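Acetate kinase (Entamoeba histolytica, PDB 4H0O) probably converts acetate to acetyl phosphate and back by phosphoryl transfer, as a pyrophosphate-dependent member of the acetate kinase family within the ASKHA superfamily. Local coordinates at residues B[26-31]-B[78-83]; B[41-46]-B[68-73]; B[186-191]-B[215-220]. One frame throughout, in Å; residues are numbered along the deposited sequence.

Contact 1. Residues B[26-31]-B[78-83]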
ATOM      1  N   LEU B  26     -31.272  -9.326 -14.845  1.00 48.65           N
ATOM      2  CA  LEU B  26     -31.028 -10.464 -13.970  1.00 41.12           C
ATOM      3  C   LEU B  26     -30.808 -11.700 -14.832  1.00 35.04           C
ATOM      4  O   LEU B  26     -31.571 -11.950 -15.767  1.00 36.59           O
ATOM      5  CB  LEU B  26     -32.225 -10.687 -13.040  1.00 35.31           C
ATOM      6  CG  LEU B  26     -32.191 -11.953 -12.182  1.00 36.08           C
ATOM      7  CD1 LEU B  26     -31.034 -11.893 -11.205  1.00 36.06           C
ATOM      8  CD2 LEU B  26     -33.508 -12.164 -11.441  1.00 36.53           C
ATOM      9  N   THR B  27     -29.759 -12.460 -14.532  1.00 34.81           N
ATOM     10  CA  THR B  27     -29.522 -13.732 -15.207  1.00 44.18           C
ATOM     11  C   THR B  27     -29.639 -14.883 -14.212  1.00 38.16           C
ATOM     12  O   THR B  27     -29.545 -14.673 -13.001  1.00 37.26           O
ATOM     13  CB  THR B  27     -28.138 -13.781 -15.881  1.00 37.02           C
ATOM     14  OG1 THR B  27     -27.117 -13.800 -14.876  1.00 37.67           O
ATOM     15  CG2 THR B  27     -27.940 -12.573 -16.781  1.00 41.25           C
ATOM     16  N   TYR B  28     -29.840 -16.095 -14.723  1.00 38.87           N
ATOM     17  CA  TYR B  28     -29.952 -17.268 -13.863  1.00 38.83           C
ATOM     18  C   TYR B  28     -29.444 -18.517 -14.565  1.00 38.48           C
ATOM     19  O   TYR B  28     -29.405 -18.579 -15.794  1.00 33.35           O
ATOM     20  CB  TYR B  28     -31.402 -17.492 -13.416  1.00 35.12           C
ATOM     21  CG  TYR B  28     -32.272 -18.187 -14.447  1.00 40.22           C
ATOM     22  CD1 TYR B  28     -32.954 -17.458 -15.412  1.00 37.52           C
ATOM     23  CD2 TYR B  28     -32.424 -19.572 -14.444  1.00 39.39           C
ATOM     24  CE1 TYR B  28     -33.755 -18.086 -16.346  1.00 42.09           C
ATOM     25  CE2 TYR B  28     -33.215 -20.208 -15.379  1.00 43.93           C
ATOM     26  CZ  TYR B  28     -33.879 -19.461 -16.325  1.00 45.58           C
ATOM     27  OH  TYR B  28     -34.672 -20.092 -17.253  1.00 40.37           O
ATOM     28  N   LYS B  29     -29.071 -19.516 -13.774  1.00 41.73           N
ATOM     29  CA  LYS B  29     -28.740 -20.828 -14.303  1.00 44.80           C
ATOM     30  C   LYS B  29     -29.315 -21.897 -13.383  1.00 44.82           C
ATOM     31  O   LYS B  29     -29.470 -21.672 -12.180  1.00 38.05           O
ATOM     32  CB  LYS B  29     -27.223 -20.999 -14.425  1.00 52.05           C
ATOM     33  CG  LYS B  29     -26.569 -20.156 -15.510  1.00 50.24           C
ATOM     34  CD  LYS B  29     -25.103 -20.539 -15.689  1.00 63.06           C
ATOM     35  CE  LYS B  29     -24.398 -19.637 -16.693  1.00 66.02           C
ATOM     36  NZ  LYS B  29     -24.937 -19.796 -18.073  1.00 74.84           N
ATOM     37  N   VAL B  30     -29.646 -23.052 -13.952  1.00 37.37           N
ATOM     38  CA  VAL B  30     -30.060 -24.199 -13.153  1.00 39.65           C
ATOM     39  C   VAL B  30     -29.073 -25.339 -13.373  1.00 43.61           C
ATOM     40  O   VAL B  30     -28.734 -25.664 -14.515  1.00 42.33           O
ATOM     41  CB  VAL B  30     -31.491 -24.666 -13.497  1.00 45.27           C
ATOM     42  CG1 VAL B  30     -31.894 -25.838 -12.608  1.00 35.79           C
ATOM     43  CG2 VAL B  30     -32.475 -23.524 -13.329  1.00 36.19           C
ATOM     44  N   PHE B  31     -28.600 -25.934 -12.282  1.00 40.31           N
ATOM     45  CA  PHE B  31     -27.634 -27.022 -12.378  1.00 43.98           C
ATOM     46  C   PHE B  31     -28.216 -28.363 -11.944  1.00 41.87           C
ATOM     47  O   PHE B  31     -28.963 -28.445 -10.966  1.00 43.66           O
ATOM     48  CB  PHE B  31     -26.385 -26.718 -11.544  1.00 41.77           C
ATOM     49  CG  PHE B  31     -25.572 -25.566 -12.059  1.00 49.90           C
ATOM     50  CD1 PHE B  31     -24.573 -25.767 -13.001  1.00 44.42           C
ATOM     51  CD2 PHE B  31     -25.795 -24.281 -11.591  1.00 45.80           C
ATOM     52  CE1 PHE B  31     -23.819 -24.705 -13.470  1.00 47.28           C
ATOM     53  CE2 PHE B  31     -25.046 -23.215 -12.055  1.00 45.58           C
ATOM     54  CZ  PHE B  31     -24.057 -23.426 -12.996  1.00 47.05           C
ATOM     55  N   LYS B  78     -39.382 -13.467 -10.024  1.00 37.38           N
ATOM     56  CA  LYS B  78     -40.697 -14.098  -9.941  1.00 44.73           C
ATOM     57  C   LYS B  78     -41.105 -14.764 -11.254  1.00 42.20           C
ATOM     58  O   LYS B  78     -41.526 -15.925 -11.273  1.00 37.48           O
ATOM     59  CB  LYS B  78     -41.754 -13.068  -9.529  1.00 43.55           C
ATOM     60  CG  LYS B  78     -43.192 -13.543  -9.696  1.00 44.72           C
ATOM     61  CD  LYS B  78     -44.099 -12.961  -8.617  1.00 55.30           C
ATOM     62  CE  LYS B  78     -45.494 -13.575  -8.676  1.00 64.31           C
ATOM     63  NZ  LYS B  78     -46.270 -13.325  -7.426  1.00 72.40           N
ATOM     64  N   LEU B  79     -40.972 -14.024 -12.350  1.00 41.54           N
ATOM     65  CA  LEU B  79     -41.358 -14.527 -13.666  1.00 44.52           C
ATOM     66  C   LEU B  79     -40.454 -15.676 -14.122  1.00 42.09           C
ATOM     67  O   LEU B  79     -40.895 -16.574 -14.841  1.00 41.84           O
ATOM     68  CB  LEU B  79     -41.373 -13.389 -14.696  1.00 38.84           C
ATOM     69  CG  LEU B  79     -42.701 -12.645 -14.896  1.00 49.07           C
ATOM     70  CD1 LEU B  79     -43.337 -12.248 -13.573  1.00 56.49           C
ATOM     71  CD2 LEU B  79     -42.510 -11.412 -15.769  1.00 53.39           C
ATOM     72  N   ILE B  80     -39.194 -15.648 -13.693  1.00 37.69           N
ATOM     73  CA  ILE B  80     -38.264 -16.740 -13.968  1.00 38.80           C
ATOM     74  C   ILE B  80     -38.712 -18.016 -13.252  1.00 37.96           C
ATOM     75  O   ILE B  80     -38.801 -19.086 -13.859  1.00 37.70           O
ATOM     76  CB  ILE B  80     -36.823 -16.379 -13.540  1.00 38.70           C
ATOM     77  CG1 ILE B  80     -36.210 -15.373 -14.519  1.00 41.06           C
ATOM     78  CG2 ILE B  80     -35.950 -17.625 -13.466  1.00 33.03           C
ATOM     79  CD1 ILE B  80     -34.882 -14.793 -14.061  1.00 33.95           C
ATOM     80  N   ILE B  81     -38.991 -17.885 -11.956  1.00 32.50           N
ATOM     81  CA  ILE B  81     -39.479 -18.985 -11.131  1.00 33.14           C
ATOM     82  C   ILE B  81     -40.781 -19.555 -11.694  1.00 44.77           C
ATOM     83  O   ILE B  81     -40.984 -20.773 -11.717  1.00 40.42           O
ATOM     84  CB  ILE B  81     -39.694 -18.513  -9.669  1.00 42.87           C
ATOM     85  CG1 ILE B  81     -38.348 -18.189  -9.012  1.00 37.79           C
ATOM     86  CG2 ILE B  81     -40.446 -19.558  -8.857  1.00 38.61           C
ATOM     87  CD1 ILE B  81     -38.466 -17.504  -7.663  1.00 33.34           C
ATOM     88  N   GLN B  82     -41.653 -18.667 -12.159  1.00 45.52           N
ATOM     89  CA  GLN B  82     -42.915 -19.066 -12.771  1.00 47.99           C
ATOM     90  C   GLN B  82     -42.694 -19.869 -14.055  1.00 44.53           C
ATOM     91  O   GLN B  82     -43.376 -20.866 -14.295  1.00 44.72           O
ATOM     92  CB  GLN B  82     -43.776 -17.832 -13.050  1.00 55.44           C
ATOM     93  CG  GLN B  82     -45.007 -18.094 -13.903  1.00 56.51           C
ATOM     94  CD  GLN B  82     -45.953 -16.907 -13.924  1.00 79.47           C
ATOM     95  OE1 GLN B  82     -46.100 -16.201 -12.926  1.00 75.50           O
ATOM     96  NE2 GLN B  82     -46.595 -16.679 -15.066  1.00 79.87           N
ATOM     97  N   PHE B  83     -41.737 -19.434 -14.871  1.00 34.22           N
ATOM     98  CA  PHE B  83     -41.412 -20.124 -16.116  1.00 39.83           C
ATOM     99  C   PHE B  83     -40.945 -21.551 -15.860  1.00 45.46           C
ATOM    100  O   PHE B  83     -41.317 -22.472 -16.586  1.00 46.83           O
ATOM    101  CB  PHE B  83     -40.331 -19.360 -16.885  1.00 36.44           C
ATOM    102  CG  PHE B  83     -39.706 -20.145 -18.014  1.00 40.76           C
ATOM    103  CD1 PHE B  83     -40.302 -20.180 -19.268  1.00 41.18           C
ATOM    104  CD2 PHE B  83     -38.511 -20.828 -17.828  1.00 43.83           C
ATOM    105  CE1 PHE B  83     -39.724 -20.892 -20.309  1.00 47.67           C
ATOM    106  CE2 PHE B  83     -37.930 -21.543 -18.864  1.00 42.82           C
ATOM    107  CZ  PHE B  83     -38.537 -21.575 -20.104  1.00 50.77           C
TER
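In the first of the two ribonuclease H-like sheets of this kinase, helix 73-86 lies against one face of strand 26-31, and Ile-80 fills the space between them by sitting on Tyr-28 and Leu-26. The segment axes pass 10.4 Å apart at an angle of 29°, which brings one helical residue over two strand residues that point to the same side. Ile-80 uses both of its branches. Its CG2, anti to the backbone N, makes a CH-pi contact over one face of the Tyr-28 ring, 3.7 Å from the ring centroid. Its longer arm lies alongside and ends in CD1, 3.6 Å from Tyr-28 CD1 and 4.0 Å from Leu-26 CD2. One turn on, Phe-83 CE2 comes within 3.9 Å of Tyr-28 OH, the two side chains crossing nearly at right angles. On the other face of the sheet, Phe-31 meets helix 390-402. The Tyr-28 hydroxyl finds its hydrogen-bond partner in His-57 ND1, and the His-57 ring in turn stacks on Phe-83. Dispersion and CH-pi forces therefore join strand to helix here, while the buried phenol keeps a polar partner on strand 54-59, two places along the sheet.

Contact 2. Residues B[41-46]-B[68-73]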
ATOM      1  N   LYS B  41     -31.828 -14.687 -19.362  1.00 44.31           N
ATOM      2  CA  LYS B  41     -31.520 -13.291 -19.077  1.00 44.57           C
ATOM      3  C   LYS B  41     -32.782 -12.461 -19.267  1.00 42.12           C
ATOM      4  O   LYS B  41     -33.520 -12.656 -20.237  1.00 50.40           O
ATOM      5  CB  LYS B  41     -30.411 -12.787 -20.008  1.00 53.91           C
ATOM      6  CG  LYS B  41     -29.141 -13.634 -20.000  1.00 59.82           C
ATOM      7  CD  LYS B  41     -28.149 -13.186 -21.068  1.00 67.02           C
ATOM      8  CE  LYS B  41     -26.908 -14.072 -21.079  1.00 70.95           C
ATOM      9  NZ  LYS B  41     -25.977 -13.722 -22.190  1.00 74.98           N
ATOM     10  N   SER B  42     -33.038 -11.544 -18.338  1.00 47.20           N
ATOM     11  CA  SER B  42     -34.205 -10.674 -18.428  1.00 43.43           C
ATOM     12  C   SER B  42     -33.865  -9.430 -19.240  1.00 45.71           C
ATOM     13  O   SER B  42     -32.692  -9.161 -19.505  1.00 52.21           O
ATOM     14  CB  SER B  42     -34.669 -10.257 -17.037  1.00 40.15           C
ATOM     15  OG  SER B  42     -33.734  -9.379 -16.438  1.00 47.92           O
ATOM     16  N   ASN B  43     -34.895  -8.684 -19.634  1.00 43.34           N
ATOM     17  CA  ASN B  43     -34.720  -7.410 -20.332  1.00 49.91           C
ATOM     18  C   ASN B  43     -33.827  -7.480 -21.576  1.00 53.57           C
ATOM     19  O   ASN B  43     -32.935  -6.648 -21.745  1.00 51.89           O
ATOM     20  CB  ASN B  43     -34.181  -6.341 -19.369  1.00 40.75           C
ATOM     21  CG  ASN B  43     -35.130  -6.051 -18.217  1.00 44.02           C
ATOM     22  OD1 ASN B  43     -36.343  -6.225 -18.332  1.00 42.51           O
ATOM     23  ND2 ASN B  43     -34.575  -5.592 -17.099  1.00 42.87           N
ATOM     24  N   ARG B  44     -34.071  -8.453 -22.447  1.00 56.79           N
ATOM     25  CA  ARG B  44     -33.283  -8.589 -23.670  1.00 54.91           C
ATOM     26  C   ARG B  44     -33.868  -7.752 -24.807  1.00 59.32           C
ATOM     27  O   ARG B  44     -35.085  -7.591 -24.901  1.00 51.15           O
ATOM     28  CB  ARG B  44     -33.194 -10.058 -24.091  1.00 58.83           C
ATOM     29  CG  ARG B  44     -32.784 -11.000 -22.970  1.00 59.46           C
ATOM     30  CD  ARG B  44     -31.716 -10.377 -22.086  1.00 66.04           C
ATOM     31  NE  ARG B  44     -30.405 -10.382 -22.728  1.00 69.21           N
ATOM     32  CZ  ARG B  44     -29.373  -9.647 -22.325  1.00 72.12           C
ATOM     33  NH1 ARG B  44     -29.497  -8.844 -21.277  1.00 66.72           N
ATOM     34  NH2 ARG B  44     -28.216  -9.716 -22.968  1.00 75.31           N
ATOM     35  N   VAL B  45     -33.003  -7.221 -25.669  1.00 59.71           N
ATOM     36  CA  VAL B  45     -33.465  -6.412 -26.791  1.00 70.58           C
ATOM     37  C   VAL B  45     -32.799  -6.842 -28.099  1.00 69.05           C
ATOM     38  O   VAL B  45     -31.584  -7.062 -28.154  1.00 57.12           O
ATOM     39  CB  VAL B  45     -33.269  -4.890 -26.534  1.00 62.84           C
ATOM     40  CG1 VAL B  45     -31.806  -4.553 -26.362  1.00 61.27           C
ATOM     41  CG2 VAL B  45     -33.867  -4.068 -27.664  1.00 55.88           C
ATOM     42  N   ASN B  46     -33.613  -7.001 -29.138  1.00 63.85           N
ATOM     43  CA  ASN B  46     -33.100  -7.205 -30.485  1.00 71.14           C
ATOM     44  C   ASN B  46     -33.157  -5.888 -31.254  1.00 60.71           C
ATOM     45  O   ASN B  46     -34.209  -5.246 -31.326  1.00 66.05           O
ATOM     46  CB  ASN B  46     -33.887  -8.297 -31.222  1.00 78.15           C
ATOM     47  CG  ASN B  46     -33.675  -9.680 -30.625  1.00 70.05           C
ATOM     48  OD1 ASN B  46     -32.652  -9.949 -29.994  1.00 65.65           O
ATOM     49  ND2 ASN B  46     -34.643 -10.568 -30.833  1.00 69.73           N
ATOM     50  N   THR B  68     -42.022  -9.026 -22.231  1.00 57.83           N
ATOM     51  CA  THR B  68     -42.235  -8.473 -20.903  1.00 63.94           C
ATOM     52  C   THR B  68     -42.098  -6.958 -20.945  1.00 54.93           C
ATOM     53  O   THR B  68     -41.481  -6.414 -21.861  1.00 58.98           O
ATOM     54  CB  THR B  68     -41.184  -9.019 -19.907  1.00 65.15           C
ATOM     55  OG1 THR B  68     -39.894  -9.019 -20.530  1.00 62.72           O
ATOM     56  CG2 THR B  68     -41.522 -10.437 -19.472  1.00 56.74           C
ATOM     57  N   PRO B  69     -42.672  -6.269 -19.950  1.00 61.10           N
ATOM     58  CA  PRO B  69     -42.309  -4.862 -19.769  1.00 57.91           C
ATOM     59  C   PRO B  69     -40.868  -4.813 -19.271  1.00 61.26           C
ATOM     60  O   PRO B  69     -40.293  -5.871 -19.004  1.00 60.72           O
ATOM     61  CB  PRO B  69     -43.254  -4.396 -18.659  1.00 51.75           C
ATOM     62  CG  PRO B  69     -44.363  -5.418 -18.622  1.00 56.82           C
ATOM     63  CD  PRO B  69     -43.720  -6.704 -19.011  1.00 54.17           C
ATOM     64  N   ILE B  70     -40.283  -3.626 -19.150  1.00 64.31           N
ATOM     65  CA  ILE B  70     -38.977  -3.526 -18.510  1.00 55.22           C
ATOM     66  C   ILE B  70     -39.142  -3.948 -17.051  1.00 58.37           C
ATOM     67  O   ILE B  70     -40.025  -3.451 -16.350  1.00 48.62           O
ATOM     68  CB  ILE B  70     -38.384  -2.107 -18.604  1.00 61.81           C
ATOM     69  CG1 ILE B  70     -38.017  -1.783 -20.053  1.00 62.05           C
ATOM     70  CG2 ILE B  70     -37.149  -1.982 -17.721  1.00 44.44           C
ATOM     71  CD1 ILE B  70     -37.041  -2.766 -20.668  1.00 51.28           C
ATOM     72  N   LEU B  71     -38.309  -4.883 -16.606  1.00 58.17           N
ATOM     73  CA  LEU B  71     -38.464  -5.474 -15.284  1.00 56.74           C
ATOM     74  C   LEU B  71     -37.320  -5.088 -14.354  1.00 50.69           C
ATOM     75  O   LEU B  71     -36.164  -5.010 -14.780  1.00 33.13           O
ATOM     76  CB  LEU B  71     -38.540  -7.000 -15.399  1.00 51.47           C
ATOM     77  CG  LEU B  71     -39.745  -7.577 -16.145  1.00 54.14           C
ATOM     78  CD1 LEU B  71     -39.568  -9.066 -16.422  1.00 49.66           C
ATOM     79  CD2 LEU B  71     -41.010  -7.336 -15.346  1.00 51.30           C
ATOM     80  N   ASN B  72     -37.636  -4.848 -13.083  1.00 39.86           N
ATOM     81  CA  ASN B  72     -36.584  -4.789 -12.075  1.00 48.35           C
ATOM     82  C   ASN B  72     -36.119  -6.211 -11.758  1.00 49.04           C
ATOM     83  O   ASN B  72     -36.559  -7.168 -12.397  1.00 46.42           O
ATOM     84  CB  ASN B  72     -37.023  -4.021 -10.815  1.00 45.23           C
ATOM     85  CG  ASN B  72     -38.191  -4.674 -10.085  1.00 50.93           C
ATOM     86  OD1 ASN B  72     -38.379  -5.889 -10.135  1.00 49.73           O
ATOM     87  ND2 ASN B  72     -38.973  -3.858  -9.384  1.00 54.26           N
ATOM     88  N   HIS B  73     -35.244  -6.359 -10.773  1.00 47.05           N
ATOM     89  CA  HIS B  73     -34.723  -7.683 -10.452  1.00 43.01           C
ATOM     90  C   HIS B  73     -35.738  -8.641  -9.794  1.00 39.93           C
ATOM     91  O   HIS B  73     -35.915  -9.761 -10.276  1.00 40.78           O
ATOM     92  CB  HIS B  73     -33.411  -7.585  -9.664  1.00 40.54           C
ATOM     93  CG  HIS B  73     -32.294  -6.953 -10.433  1.00 43.97           C
ATOM     94  ND1 HIS B  73     -31.779  -7.502 -11.588  1.00 58.21           N
ATOM     95  CD2 HIS B  73     -31.586  -5.818 -10.212  1.00 50.81           C
ATOM     96  CE1 HIS B  73     -30.808  -6.733 -12.046  1.00 57.74           C
ATOM     97  NE2 HIS B  73     -30.670  -5.706 -11.228  1.00 49.64           N
TER
HETATM   98  O   HOH W   1     -34.176  -7.835 -14.234  1.00 45.41           O
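Pro-69 and Ile-70, in the loop that leads from strand 62-67 to helix 73-86, bring the chain up to the side-chain amide of Asn-43. At Pro-69 the approach is loose: its carbonyl O lies 4.0 Å from Asn-43 OD1. Ile-70 comes nearer the same oxygen, with CA 3.8 Å from Asn-43 OD1, while its side chain also packs on Pro-53.

Leu-71 is the heart of the contact, because Asn-43 reads both polar groups of its backbone. Leu-71 N donates to Asn-43 OD1 over 2.9 Å, the donor tilted 18° from the carbonyl plane of the amide. In return Asn-43 ND2 donates to Leu-71 O, also at 2.9 Å, almost straight at 177° and directed at a lone pair in the carbonyl plane. With CG beside its own backbone N (chi1 -62°), the side chain reaches the loop with OD1 and ND2 side by side, facing the N-H and C=O of one residue. Leu-71 CB rests 3.7 Å from Asn-43 OD1, and its side chain continues to Ile-55 and Leu-79.

Asn-72 contributes through its carbonyl O, which accepts a weak bond from a water; that water is 2.7 Å from Ser-42 OG. The Asn-72 side chain, as N-cap of helix 73-86, binds Gln-75 N through OD1. His-73 then begins the helix and packs on Leu-26.

The amide that does this work sits at a G1 beta bulge, where Asn-43 and Arg-44 both face Phe-54. Since ND2 also bonds to Ser-24 O, three bonds hold the amide. They fix its rotation and distinguish its oxygen from its nitrogen, so that a surface loop is set in place just before its helix starts.

Contact 3. Residues B[186-191]-B[215-220]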
ATOM      1  N   LEU B 186     -15.456 -15.323  -2.296  1.00 32.32           N
ATOM      2  CA  LEU B 186     -16.053 -16.507  -2.904  1.00 34.90           C
ATOM      3  C   LEU B 186     -15.186 -17.057  -4.036  1.00 32.64           C
ATOM      4  O   LEU B 186     -15.037 -18.270  -4.187  1.00 30.37           O
ATOM      5  CB  LEU B 186     -17.459 -16.178  -3.411  1.00 24.19           C
ATOM      6  CG  LEU B 186     -18.483 -15.818  -2.333  1.00 34.80           C
ATOM      7  CD1 LEU B 186     -19.771 -15.288  -2.952  1.00 30.19           C
ATOM      8  CD2 LEU B 186     -18.771 -17.029  -1.464  1.00 30.28           C
ATOM      9  N   SER B 187     -14.617 -16.153  -4.828  1.00 30.40           N
ATOM     10  CA  SER B 187     -13.688 -16.523  -5.889  1.00 33.16           C
ATOM     11  C   SER B 187     -12.458 -17.240  -5.316  1.00 33.64           C
ATOM     12  O   SER B 187     -12.035 -18.283  -5.824  1.00 29.25           O
ATOM     13  CB  SER B 187     -13.273 -15.268  -6.663  1.00 34.37           C
ATOM     14  OG  SER B 187     -12.263 -15.543  -7.614  1.00 32.33           O
ATOM     15  N   TYR B 188     -11.903 -16.683  -4.244  1.00 30.35           N
ATOM     16  CA  TYR B 188     -10.728 -17.257  -3.593  1.00 26.40           C
ATOM     17  C   TYR B 188     -10.975 -18.663  -3.042  1.00 30.39           C
ATOM     18  O   TYR B 188     -10.196 -19.577  -3.312  1.00 29.16           O
ATOM     19  CB  TYR B 188     -10.221 -16.325  -2.484  1.00 24.33           C
ATOM     20  CG  TYR B 188      -9.555 -15.073  -3.007  1.00 28.68           C
ATOM     21  CD1 TYR B 188      -8.613 -15.144  -4.022  1.00 22.46           C
ATOM     22  CD2 TYR B 188      -9.870 -13.823  -2.492  1.00 25.06           C
ATOM     23  CE1 TYR B 188      -8.000 -14.014  -4.508  1.00 25.01           C
ATOM     24  CE2 TYR B 188      -9.257 -12.681  -2.973  1.00 27.78           C
ATOM     25  CZ  TYR B 188      -8.324 -12.788  -3.985  1.00 32.47           C
ATOM     26  OH  TYR B 188      -7.706 -11.667  -4.486  1.00 27.49           O
ATOM     27  N   GLU B 189     -12.047 -18.843  -2.271  1.00 33.55           N
ATOM     28  CA  GLU B 189     -12.306 -20.157  -1.680  1.00 39.65           C
ATOM     29  C   GLU B 189     -12.738 -21.186  -2.722  1.00 35.22           C
ATOM     30  O   GLU B 189     -12.573 -22.390  -2.519  1.00 36.98           O
ATOM     31  CB  GLU B 189     -13.287 -20.088  -0.499  1.00 40.74           C
ATOM     32  CG  GLU B 189     -14.592 -19.368  -0.762  1.00 51.85           C
ATOM     33  CD  GLU B 189     -15.394 -19.155   0.515  1.00 58.92           C
ATOM     34  OE1 GLU B 189     -15.493 -20.107   1.322  1.00 46.15           O
ATOM     35  OE2 GLU B 189     -15.920 -18.036   0.714  1.00 48.02           O
ATOM     36  N   TYR B 190     -13.266 -20.714  -3.848  1.00 35.69           N
ATOM     37  CA  TYR B 190     -13.566 -21.615  -4.955  1.00 33.61           C
ATOM     38  C   TYR B 190     -12.275 -22.113  -5.597  1.00 31.81           C
ATOM     39  O   TYR B 190     -12.128 -23.307  -5.870  1.00 31.21           O
ATOM     40  CB  TYR B 190     -14.430 -20.933  -6.015  1.00 31.51           C
ATOM     41  CG  TYR B 190     -14.671 -21.811  -7.226  1.00 31.75           C
ATOM     42  CD1 TYR B 190     -15.665 -22.780  -7.215  1.00 33.57           C
ATOM     43  CD2 TYR B 190     -13.902 -21.675  -8.378  1.00 29.66           C
ATOM     44  CE1 TYR B 190     -15.891 -23.589  -8.316  1.00 29.99           C
ATOM     45  CE2 TYR B 190     -14.118 -22.484  -9.482  1.00 39.72           C
ATOM     46  CZ  TYR B 190     -15.115 -23.437  -9.443  1.00 35.49           C
ATOM     47  OH  TYR B 190     -15.341 -24.241 -10.535  1.00 42.82           O
ATOM     48  N   VAL B 191     -11.354 -21.189  -5.856  1.00 29.30           N
ATOM     49  CA  VAL B 191     -10.074 -21.526  -6.470  1.00 29.50           C
ATOM     50  C   VAL B 191      -9.261 -22.454  -5.569  1.00 28.73           C
ATOM     51  O   VAL B 191      -8.745 -23.474  -6.025  1.00 28.96           O
ATOM     52  CB  VAL B 191      -9.260 -20.261  -6.810  1.00 30.32           C
ATOM     53  CG1 VAL B 191      -7.829 -20.625  -7.165  1.00 22.53           C
ATOM     54  CG2 VAL B 191      -9.912 -19.505  -7.960  1.00 30.03           C
ATOM     55  N   GLY B 215     -13.370  -5.079 -10.024  1.00 38.04           N
ATOM     56  CA  GLY B 215     -12.397  -4.997  -8.951  1.00 37.35           C
ATOM     57  C   GLY B 215     -11.255  -5.982  -9.135  1.00 36.94           C
ATOM     58  O   GLY B 215     -11.406  -7.002  -9.809  1.00 36.78           O
ATOM     59  N   SER B 216     -10.109  -5.670  -8.536  1.00 30.07           N
ATOM     60  CA  SER B 216      -8.969  -6.580  -8.527  1.00 29.69           C
ATOM     61  C   SER B 216      -8.353  -6.625  -7.136  1.00 32.05           C
ATOM     62  O   SER B 216      -8.296  -5.606  -6.440  1.00 29.77           O
ATOM     63  CB  SER B 216      -7.911  -6.149  -9.547  1.00 30.80           C
ATOM     64  OG  SER B 216      -8.285  -6.512 -10.864  1.00 33.30           O
ATOM     65  N   SER B 217      -7.884  -7.805  -6.737  1.00 27.49           N
ATOM     66  CA  SER B 217      -7.244  -7.966  -5.437  1.00 30.15           C
ATOM     67  C   SER B 217      -6.292  -9.160  -5.415  1.00 30.13           C
ATOM     68  O   SER B 217      -6.326 -10.018  -6.301  1.00 30.41           O
ATOM     69  CB  SER B 217      -8.298  -8.115  -4.334  1.00 21.47           C
ATOM     70  OG  SER B 217      -8.920  -9.385  -4.387  1.00 29.18           O
ATOM     71  N   CYS B 218      -5.434  -9.196  -4.399  1.00 27.80           N
ATOM     72  CA  CYS B 218      -4.583 -10.349  -4.130  1.00 28.20           C
ATOM     73  C   CYS B 218      -4.891 -10.881  -2.742  1.00 32.80           C
ATOM     74  O   CYS B 218      -5.313 -10.124  -1.861  1.00 31.42           O
ATOM     75  CB  CYS B 218      -3.107  -9.966  -4.194  1.00 30.18           C
ATOM     76  SG  CYS B 218      -2.503  -9.596  -5.842  1.00 36.79           S
ATOM     77  N   CYS B 219      -4.671 -12.174  -2.539  1.00 26.05           N
ATOM     78  CA  CYS B 219      -4.896 -12.770  -1.230  1.00 28.80           C
ATOM     79  C   CYS B 219      -3.747 -13.694  -0.825  1.00 34.64           C
ATOM     80  O   CYS B 219      -3.346 -14.573  -1.593  1.00 30.72           O
ATOM     81  CB  CYS B 219      -6.214 -13.543  -1.215  1.00 25.03           C
ATOM     82  SG  CYS B 219      -6.715 -14.118   0.426  1.00 36.97           S
ATOM     83  N   GLY B 220      -3.216 -13.491   0.377  1.00 31.38           N
ATOM     84  CA  GLY B 220      -2.217 -14.397   0.914  1.00 22.89           C
ATOM     85  C   GLY B 220      -2.918 -15.521   1.655  1.00 30.13           C
ATOM     86  O   GLY B 220      -3.663 -15.272   2.606  1.00 34.33           O
TER
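Tyr-188 of helix 185-195 meets Ser-217 and Cys-219 in a buried helix-on-sheet contact near the centre of the chain, one aromatic side chain spanning the whole gap to strand 216-222. The segment axes are 10.3 Å apart and cross at -48°. Side-chain CB of Cys-219 stands over the centre of the Tyr-188 ring, 3.6 Å from its centroid, in a CH-pi contact. The sulfur lies over the face as well: SG is 4.5 Å from that centroid, and the line between them makes only 18° with the ring normal, a sulfur-aromatic contact. SG is there because it is anti to the backbone N of Cys-219 (chi1 -171°), which turns it back along the ring.

The strand belongs to the second sheet of the ribonuclease H-like fold, in which 225-229, 216-222 and 205-211 form an antiparallel meander. Ser-217 and Cys-219 face helix 185-195, whereas Cys-218 between them faces helix 299-324 on the other side.

At the far end of the ring the contact becomes polar. Tyr-188 OH and Ser-217 OG share a short hydrogen bond of 2.6 Å, with OG at the ring's edge, close to its plane. Ser-217 OG also bonds to ND1 of His-184, a residue predicted to stabilise the transition state, and is therefore held between the phenol and the imidazole.

How the contacts relate
Contacts 1 and 3 are buried and each pairs a helix with a strand of a ribonuclease H-like sheet, but not the same sheet; contact 2 lies at the surface. Contacts 1 and 2 adjoin: their strands, 26-31 and 36-44, are neighbours in one sheet, and the loop of contact 2 leads into the helix of contact 1. Ser-42 OG probably bonds to Leu-26 N (2.9 Å), and Leu-71 CD1 packs on Leu-79 CD2. Their chemistry differs with depth, apolar branches against a ring in one and an amide gripping a loop backbone in the other. Contact 3, its centre 27 Å from that of contact 1, mixes packing on a ring face with a hydroxyl bonded to the serine that holds His-184.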